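MmeI (Methylophilus methylotrophus, PDB 5HR4) is a restriction-modification enzyme that acts on DNA, probably methylating adenine at N6 with S-adenosyl-L-methionine as methyl donor. Local coordinates at residues G650-T655 against M734-I739; I739-T744 against V769-A774. All blocks are in the same frame, centred on the assembly; numbering follows the deposited sequence.

Contact 1. Residues G650-T655 against M734-I739; sequences GNFLFT and MKFFYI. With nucleotides of chain B.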
loop_
_atom_site.group_PDB
_atom_site.type_symbol
_atom_site.label_atom_id
_atom_site.label_comp_id
_atom_site.label_asym_id
_atom_site.label_seq_id
_atom_site.Cartn_x
_atom_site.Cartn_y
_atom_site.Cartn_z
ATOM N N GLY A 650 17.545 4.730 24.103
ATOM C CA GLY A 650 16.954 4.574 25.422
ATOM C C GLY A 650 17.879 4.816 26.598
ATOM O O GLY A 650 17.406 4.834 27.746
ATOM N N ASN A 651 19.179 5.014 26.366
ATOM C CA ASN A 651 20.125 5.130 27.470
ATOM C C ASN A 651 19.802 6.285 28.412
ATOM O O ASN A 651 20.156 6.223 29.594
ATOM C CB ASN A 651 21.529 5.257 26.908
ATOM C CG ASN A 651 21.956 4.010 26.170
ATOM O OD1 ASN A 651 22.141 4.019 24.945
ATOM N ND2 ASN A 651 22.114 2.916 26.911
ATOM N N PHE A 652 19.116 7.313 27.942
ATOM C CA PHE A 652 18.735 8.394 28.834
ATOM C C PHE A 652 17.337 8.247 29.424
ATOM O O PHE A 652 16.887 9.177 30.088
ATOM C CB PHE A 652 18.832 9.741 28.117
ATOM C CG PHE A 652 20.234 10.200 27.907
ATOM C CD1 PHE A 652 21.265 9.640 28.637
ATOM C CD2 PHE A 652 20.531 11.177 26.982
ATOM C CE1 PHE A 652 22.564 10.041 28.455
ATOM C CE2 PHE A 652 21.847 11.584 26.789
ATOM C CZ PHE A 652 22.859 11.012 27.533
ATOM N N LEU A 653 16.642 7.121 29.218
ATOM C CA LEU A 653 15.231 7.003 29.591
ATOM C C LEU A 653 15.014 5.857 30.576
ATOM O O LEU A 653 15.735 4.852 30.553
ATOM C CB LEU A 653 14.348 6.794 28.357
ATOM C CG LEU A 653 14.622 7.693 27.146
ATOM C CD1 LEU A 653 13.888 7.174 25.924
ATOM C CD2 LEU A 653 14.252 9.140 27.440
ATOM N N PHE A 654 14.018 6.027 31.457
ATOM C CA PHE A 654 13.783 5.122 32.579
ATOM C C PHE A 654 12.299 5.065 32.961
ATOM O O PHE A 654 11.607 6.091 33.003
ATOM C CB PHE A 654 14.551 5.547 33.840
ATOM C CG PHE A 654 16.038 5.597 33.694
ATOM C CD1 PHE A 654 16.661 6.693 33.109
ATOM C CD2 PHE A 654 16.831 4.585 34.209
ATOM C CE1 PHE A 654 18.043 6.747 32.991
ATOM C CE2 PHE A 654 18.227 4.647 34.104
ATOM C CZ PHE A 654 18.827 5.735 33.501
ATOM N N THR A 655 11.841 3.855 33.275
ATOM C CA THR A 655 10.680 3.619 34.116
ATOM C C THR A 655 10.955 4.056 35.557
ATOM O O THR A 655 12.113 4.161 35.991
ATOM C CB THR A 655 10.358 2.134 34.132
ATOM O OG1 THR A 655 11.366 1.460 34.906
ATOM C CG2 THR A 655 10.377 1.576 32.717
ATOM N N MET A 734 26.056 13.923 25.796
ATOM C CA MET A 734 25.200 14.040 26.968
ATOM C C MET A 734 23.985 14.917 26.724
ATOM O O MET A 734 23.138 15.040 27.607
ATOM C CB MET A 734 25.986 14.548 28.185
ATOM C CG MET A 734 27.026 15.590 27.939
ATOM S SD MET A 734 27.811 15.928 29.532
ATOM C CE MET A 734 26.979 17.428 30.037
ATOM N N LYS A 735 23.873 15.508 25.548
ATOM C CA LYS A 735 22.766 16.366 25.194
ATOM C C LYS A 735 21.892 15.625 24.198
ATOM O O LYS A 735 22.397 14.865 23.368
ATOM C CB LYS A 735 23.265 17.687 24.596
ATOM C CG LYS A 735 23.892 18.622 25.618
ATOM C CD LYS A 735 24.430 19.898 24.985
ATOM C CE LYS A 735 25.489 20.543 25.892
ATOM N NZ LYS A 735 26.736 19.715 26.071
ATOM N N PHE A 736 20.578 15.830 24.307
ATOM C CA PHE A 736 19.660 15.272 23.329
ATOM C C PHE A 736 20.086 15.720 21.935
ATOM O O PHE A 736 20.709 16.772 21.763
ATOM C CB PHE A 736 18.209 15.720 23.609
ATOM C CG PHE A 736 17.476 14.903 24.663
ATOM C CD1 PHE A 736 18.159 14.172 25.620
ATOM C CD2 PHE A 736 16.083 14.882 24.689
ATOM C CE1 PHE A 736 17.476 13.435 26.585
ATOM C CE2 PHE A 736 15.385 14.145 25.656
ATOM C CZ PHE A 736 16.089 13.416 26.600
ATOM N N PHE A 737 19.737 14.909 20.937
ATOM C CA PHE A 737 20.053 15.245 19.554
ATOM C C PHE A 737 19.421 16.568 19.130
ATOM O O PHE A 737 20.095 17.428 18.560
ATOM C CB PHE A 737 19.605 14.111 18.645
ATOM C CG PHE A 737 19.677 14.439 17.194
ATOM C CD1 PHE A 737 18.547 14.842 16.511
ATOM C CD2 PHE A 737 20.870 14.313 16.499
ATOM C CE1 PHE A 737 18.605 15.127 15.165
ATOM C CE2 PHE A 737 20.941 14.605 15.136
ATOM C CZ PHE A 737 19.809 15.007 14.470
ATOM N N TYR A 738 18.117 16.737 19.345
ATOM C CA TYR A 738 17.481 18.033 19.158
ATOM C C TYR A 738 16.861 18.463 20.477
ATOM O O TYR A 738 16.163 17.674 21.120
ATOM C CB TYR A 738 16.427 18.000 18.056
ATOM C CG TYR A 738 15.706 19.322 17.850
ATOM C CD1 TYR A 738 16.382 20.437 17.365
ATOM C CD2 TYR A 738 14.339 19.452 18.133
ATOM C CE1 TYR A 738 15.725 21.649 17.169
ATOM C CE2 TYR A 738 13.663 20.665 17.941
ATOM C CZ TYR A 738 14.363 21.753 17.452
ATOM O OH TYR A 738 13.726 22.956 17.264
ATOM N N ILE A 739 17.143 19.698 20.885
ATOM C CA ILE A 739 16.702 20.247 22.162
ATOM C C ILE A 739 15.859 21.479 21.871
ATOM O O ILE A 739 16.275 22.362 21.109
ATOM C CB ILE A 739 17.885 20.600 23.092
ATOM C CG1 ILE A 739 18.611 19.340 23.570
ATOM C CG2 ILE A 739 17.407 21.358 24.305
ATOM C CD1 ILE A 739 19.610 19.601 24.692
ATOM P P DA B 2 15.070 25.617 15.509
ATOM O OP1 DA B 2 14.658 26.973 15.079
ATOM O OP2 DA B 2 14.779 25.196 16.901
ATOM O "O5'" DA B 2 14.452 24.456 14.563
ATOM C "C5'" DA B 2 14.115 24.723 13.185
ATOM C "C4'" DA B 2 13.447 23.518 12.509
ATOM O "O4'" DA B 2 14.444 22.565 12.047
ATOM C "C3'" DA B 2 12.454 22.705 13.363
ATOM O "O3'" DA B 2 11.306 22.407 12.566
ATOM C "C2'" DA B 2 13.249 21.431 13.669
ATOM C "C1'" DA B 2 13.978 21.271 12.350
ATOM N N9 DA B 2 15.105 20.332 12.353
ATOM C C8 DA B 2 16.036 20.129 13.338
ATOM N N7 DA B 2 16.930 19.215 13.034
ATOM C C5 DA B 2 16.562 18.801 11.754
ATOM C C6 DA B 2 17.102 17.849 10.851
ATOM N N6 DA B 2 18.178 17.108 11.110
ATOM N N1 DA B 2 16.487 17.689 9.666
ATOM C C2 DA B 2 15.411 18.422 9.400
ATOM N N3 DA B 2 14.818 19.338 10.155
ATOM C C4 DA B 2 15.448 19.480 11.329
ATOM P P DT B 3 9.833 22.365 13.214
ATOM O OP1 DT B 3 8.824 22.496 12.133
ATOM O OP2 DT B 3 9.807 23.414 14.251
ATOM O "O5'" DT B 3 9.772 20.895 13.885
ATOM C "C5'" DT B 3 9.094 19.782 13.246
ATOM C "C4'" DT B 3 9.674 19.446 11.885
ATOM O "O4'" DT B 3 11.092 19.099 12.003
ATOM C "C3'" DT B 3 9.017 18.243 11.194
ATOM O "O3'" DT B 3 8.958 18.463 9.792
ATOM C "C2'" DT B 3 10.004 17.120 11.513
ATOM C "C1'" DT B 3 11.304 17.872 11.332
ATOM N N1 DT B 3 12.478 17.201 11.917
ATOM C C2 DT B 3 13.185 16.295 11.161
ATOM O O2 DT B 3 12.880 15.992 10.028
ATOM N N3 DT B 3 14.269 15.744 11.789
ATOM C C4 DT B 3 14.725 16.020 13.070
ATOM O O4 DT B 3 15.716 15.471 13.549
ATOM C C5 DT B 3 13.946 16.987 13.804
ATOM C C7 DT B 3 14.327 17.354 15.204
ATOM C C6 DT B 3 12.873 17.527 13.197
ATOM P P DT B 1 20.254 22.663 18.653
ATOM O OP1 DT B 1 19.320 22.516 19.797
ATOM O OP2 DT B 1 21.695 22.966 18.873
ATOM O "O5'" DT B 1 19.640 23.730 17.615
ATOM C "C5'" DT B 1 19.376 23.335 16.267
ATOM C "C4'" DT B 1 18.816 24.483 15.439
ATOM O "O4'" DT B 1 19.562 24.597 14.203
ATOM C "C3'" DT B 1 17.351 24.330 15.044
ATOM O "O3'" DT B 1 16.657 25.574 15.221
ATOM C "C2'" DT B 1 17.380 23.889 13.566
ATOM C "C1'" DT B 1 18.840 24.020 13.130
ATOM N N1 DT B 1 19.491 22.697 12.741
ATOM C C2 DT B 1 19.024 21.989 11.642
ATOM O O2 DT B 1 18.089 22.356 10.944
ATOM N N3 DT B 1 19.698 20.814 11.392
ATOM C C4 DT B 1 20.767 20.290 12.111
ATOM O O4 DT B 1 21.307 19.226 11.814
ATOM C C5 DT B 1 21.202 21.081 13.236
ATOM C C7 DT B 1 22.348 20.618 14.084
ATOM C C6 DT B 1 20.560 22.229 13.486
#
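Phe-652 overlaps the ring of Phe-736 through its CD2, while its CE2 and CZ lie against the backbone of Met-734, within the target recognition domain. The two phenyl rings meet obliquely, and the side chains pass alongside one another pointing opposite ways; the nearest carbons are Phe-652 CD2 and Phe-736 CE1, 3.8 Å apart. Farther round the same ring, Phe-652 CZ reaches Met-734 CA at 3.9 Å. Phenylalanine suits both places: each flat apolar ring fills a buried site, that of Phe-652 lying among Phe-736, Val-714 and the Met-734 backbone, whose carbonyl O is near CE2. Val-714 belongs to helix 705-719, and Trp-692 meets Phe-736 edge-to-face.

Phe-652 is delivered by a type I beta turn from Gly-650 to Leu-653, closed by Leu-653 N to Gly-650 O at 2.8 Å. Gly-650 enters this turn with a positive phi (84°), a conformation that glycine adopts readily. With CG beside the backbone N (chi1 -74°), the Phe-652 ring swings across to the 734-739 segment.

Beyond the packing, 734-739 passes to the DNA through a classic beta bulge, in which Phe-737 and Tyr-738 both face Lys-645. Phe-737 brings its ring edge, in plane, to the thymine of DT3 of chain B, with CE1 3.3 Å from O4. Tyr-738 packs its CG against the methyl C7 of that thymine at 3.6 Å. Its hydroxyl OH donates a hydrogen bond to the phosphate oxygen OP2 of DA2 of chain B, 2.5 Å away in the plane of the ring.

Contact 2. Residues I739-T744 against V769-A774; sequences ISQPDT and VISSNA. With nucleotides of chain C.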
loop_
_atom_site.group_PDB
_atom_site.type_symbol
_atom_site.label_atom_id
_atom_site.label_comp_id
_atom_site.label_asym_id
_atom_site.label_seq_id
_atom_site.Cartn_x
_atom_site.Cartn_y
_atom_site.Cartn_z
ATOM N N ILE A 739 17.143 19.698 20.885
ATOM C CA ILE A 739 16.702 20.247 22.162
ATOM C C ILE A 739 15.859 21.479 21.871
ATOM O O ILE A 739 16.275 22.362 21.109
ATOM C CB ILE A 739 17.885 20.600 23.092
ATOM C CG1 ILE A 739 18.611 19.340 23.570
ATOM C CG2 ILE A 739 17.407 21.358 24.305
ATOM C CD1 ILE A 739 19.610 19.601 24.692
ATOM N N SER A 740 14.670 21.527 22.463
ATOM C CA SER A 740 13.760 22.639 22.279
ATOM C C SER A 740 13.168 23.145 23.576
ATOM O O SER A 740 12.564 24.221 23.564
ATOM C CB SER A 740 12.612 22.244 21.341
ATOM O OG SER A 740 11.975 21.073 21.815
ATOM N N GLN A 741 13.326 22.412 24.686
ATOM C CA GLN A 741 12.773 22.703 26.006
ATOM C C GLN A 741 12.622 24.196 26.259
ATOM O O GLN A 741 13.581 24.955 26.092
ATOM C CB GLN A 741 13.657 22.087 27.092
ATOM C CG GLN A 741 13.069 22.131 28.483
ATOM C CD GLN A 741 11.755 21.391 28.560
ATOM O OE1 GLN A 741 11.441 20.580 27.687
ATOM N NE2 GLN A 741 10.969 21.675 29.594
ATOM N N PRO A 742 11.436 24.654 26.629
ATOM C CA PRO A 742 11.232 26.073 26.942
ATOM C C PRO A 742 11.622 26.383 28.384
ATOM O O PRO A 742 12.002 25.506 29.160
ATOM C CB PRO A 742 9.732 26.277 26.722
ATOM C CG PRO A 742 9.167 24.903 26.351
ATOM C CD PRO A 742 10.187 23.880 26.685
ATOM N N ASP A 743 11.510 27.668 28.734
ATOM C CA ASP A 743 11.702 28.133 30.104
ATOM C C ASP A 743 10.389 28.388 30.851
ATOM O O ASP A 743 10.391 28.424 32.088
ATOM C CB ASP A 743 12.562 29.406 30.108
ATOM N N THR A 744 9.276 28.553 30.141
ATOM C CA THR A 744 7.955 28.701 30.738
ATOM C C THR A 744 7.172 27.398 30.617
ATOM O O THR A 744 7.484 26.547 29.784
ATOM C CB THR A 744 7.193 29.840 30.061
ATOM N N VAL A 769 9.156 19.338 33.177
ATOM C CA VAL A 769 9.047 18.040 32.527
ATOM C C VAL A 769 9.513 18.191 31.088
ATOM O O VAL A 769 9.194 19.176 30.411
ATOM C CB VAL A 769 7.614 17.473 32.619
ATOM C CG1 VAL A 769 6.719 18.358 33.499
ATOM C CG2 VAL A 769 7.041 17.215 31.222
ATOM N N ILE A 770 10.311 17.240 30.637
ATOM C CA ILE A 770 10.901 17.280 29.310
ATOM C C ILE A 770 9.935 16.583 28.356
ATOM O O ILE A 770 9.552 15.434 28.599
ATOM C CB ILE A 770 12.278 16.598 29.315
ATOM C CG1 ILE A 770 13.225 17.310 30.297
ATOM C CG2 ILE A 770 12.859 16.527 27.917
ATOM C CD1 ILE A 770 13.574 18.771 29.924
ATOM N N SER A 771 9.527 17.273 27.287
ATOM C CA SER A 771 8.601 16.700 26.303
ATOM C C SER A 771 9.364 16.087 25.131
ATOM O O SER A 771 10.276 16.713 24.582
ATOM C CB SER A 771 7.615 17.751 25.789
ATOM O OG SER A 771 8.262 18.983 25.508
ATOM N N SER A 772 8.983 14.867 24.751
ATOM C CA SER A 772 9.655 14.097 23.707
ATOM C C SER A 772 9.227 14.578 22.318
ATOM O O SER A 772 8.269 15.346 22.167
ATOM C CB SER A 772 9.369 12.602 23.911
ATOM O OG SER A 772 9.004 11.921 22.731
ATOM N N ASN A 773 9.958 14.132 21.280
ATOM C CA ASN A 773 9.598 14.587 19.933
ATOM C C ASN A 773 8.305 13.958 19.424
ATOM O O ASN A 773 7.859 14.318 18.328
ATOM C CB ASN A 773 10.737 14.367 18.904
ATOM C CG ASN A 773 11.200 12.909 18.776
ATOM O OD1 ASN A 773 11.562 12.267 19.757
ATOM N ND2 ASN A 773 11.225 12.403 17.547
ATOM N N ALA A 774 7.684 13.060 20.190
ATOM C CA ALA A 774 6.352 12.538 19.912
ATOM C C ALA A 774 5.258 13.510 20.281
ATOM O O ALA A 774 4.115 13.087 20.444
ATOM C CB ALA A 774 6.124 11.221 20.660
ATOM P P DG C 9 15.926 6.333 19.357
ATOM O OP1 DG C 9 16.835 5.268 19.809
ATOM O OP2 DG C 9 15.696 7.616 20.059
ATOM O "O5'" DG C 9 16.261 6.686 17.841
ATOM C "C5'" DG C 9 16.596 5.662 16.964
ATOM C "C4'" DG C 9 16.492 6.142 15.542
ATOM O "O4'" DG C 9 15.168 6.692 15.291
ATOM C "C3'" DG C 9 17.456 7.258 15.166
ATOM O "O3'" DG C 9 17.756 7.111 13.812
ATOM C "C2'" DG C 9 16.604 8.494 15.377
ATOM C "C1'" DG C 9 15.332 7.980 14.754
ATOM N N9 DG C 9 14.168 8.778 15.045
ATOM C C8 DG C 9 13.900 9.509 16.185
ATOM N N7 DG C 9 12.777 10.144 16.127
ATOM C C5 DG C 9 12.262 9.797 14.869
ATOM C C6 DG C 9 11.053 10.162 14.227
ATOM O O6 DG C 9 10.155 10.899 14.643
ATOM N N1 DG C 9 10.954 9.587 12.963
ATOM C C2 DG C 9 11.889 8.750 12.405
ATOM N N2 DG C 9 11.631 8.273 11.187
ATOM N N3 DG C 9 12.998 8.409 12.993
ATOM C C4 DG C 9 13.119 8.961 14.212
ATOM P P DT C 7 4.161 8.050 21.030
ATOM O OP1 DT C 7 4.398 8.835 22.258
ATOM O OP2 DT C 7 3.985 8.760 19.744
ATOM O "O5'" DT C 7 5.323 6.996 20.899
ATOM C "C5'" DT C 7 5.372 5.951 21.858
ATOM C "C4'" DT C 7 6.696 5.212 21.792
ATOM O "O4'" DT C 7 6.784 4.505 20.532
ATOM C "C3'" DT C 7 7.960 6.076 21.852
ATOM O "O3'" DT C 7 8.992 5.281 22.372
ATOM C "C2'" DT C 7 8.183 6.365 20.378
ATOM C "C1'" DT C 7 7.886 4.991 19.800
ATOM N N1 DT C 7 7.494 5.000 18.405
ATOM C C2 DT C 7 8.217 4.252 17.503
ATOM O O2 DT C 7 9.195 3.600 17.816
ATOM N N3 DT C 7 7.748 4.297 16.219
ATOM C C4 DT C 7 6.642 4.991 15.766
ATOM O O4 DT C 7 6.294 4.974 14.592
ATOM C C5 DT C 7 5.920 5.740 16.777
ATOM C C7 DT C 7 4.712 6.530 16.408
ATOM C C6 DT C 7 6.374 5.703 18.033
#
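Gln-741 reaches across to 769-774 with its whole amide: NE2 donates a hydrogen bond to Val-769 O at 3.2 Å, while Ile-770 CD1 lies 3.5 Å from CD, over the flat face of the amide. The bond is bent, with an N-H...O angle of 139°, and the donor stands above the carbonyl plane instead of lying in it. Ile-770 comes in roughly perpendicular to the glutamine chain. With CD1 over the face, it touches CG, CD and OE1 together. Glutamine suits the spot because its chain is long enough to reach a backbone carbonyl and its amide also offers a flat surface to a methyl.

CG of Gln-741 is anti to the backbone N (chi1 -171°), and a bend at chi2 (60°) then turns the amide back onto the carbonyl. Val-769 O accepts a second hydrogen bond, from Tyr-746 OH, and Gln-741 NE2 has a further, weak one to Arg-767 O. One shell out, Asn-644 OD1 accepts from the backbone N of both Ser-740 and Gln-741, fixing the loop, while backbone bonds to Arg-675 and Val-677 hold Ile-770 in its strand beside 673-677.

Past strand 770-771, Ser-772 OG accepts from Ala-774 N at 3.1 Å in a nearly straight bond, an ST turn. Next to it Asn-773 ND2, weakly hydrogen-bonded to Tyr-642 OH, donates to N7 of DG9 of chain C at 3.1 Å. This direct bond to a base's major-groove edge is consistent with sequence readout by a target recognition domain.

Along the chain, strand 653-655 comes first, at one edge of a mixed four-stranded sheet. A largely helical excursion, which also supplies the sheet's two middle strands, 673-677 and 688-691, returns to 734-739, where contact 1 closes it. The chain runs on through Ile-739, shared by both contacts, into 739-744, then makes strands 746-750 and 763-765 of a separate antiparallel sheet before contact 2 closes that shorter loop at 769-774. The two closures are in series, neither nested nor crossed. Contact 2 ends on strand 770-771, the opposite edge of the mixed sheet, and Phe-736 CE2 meets Ile-770 CG2 at 4.1 Å, joining the contacts directly.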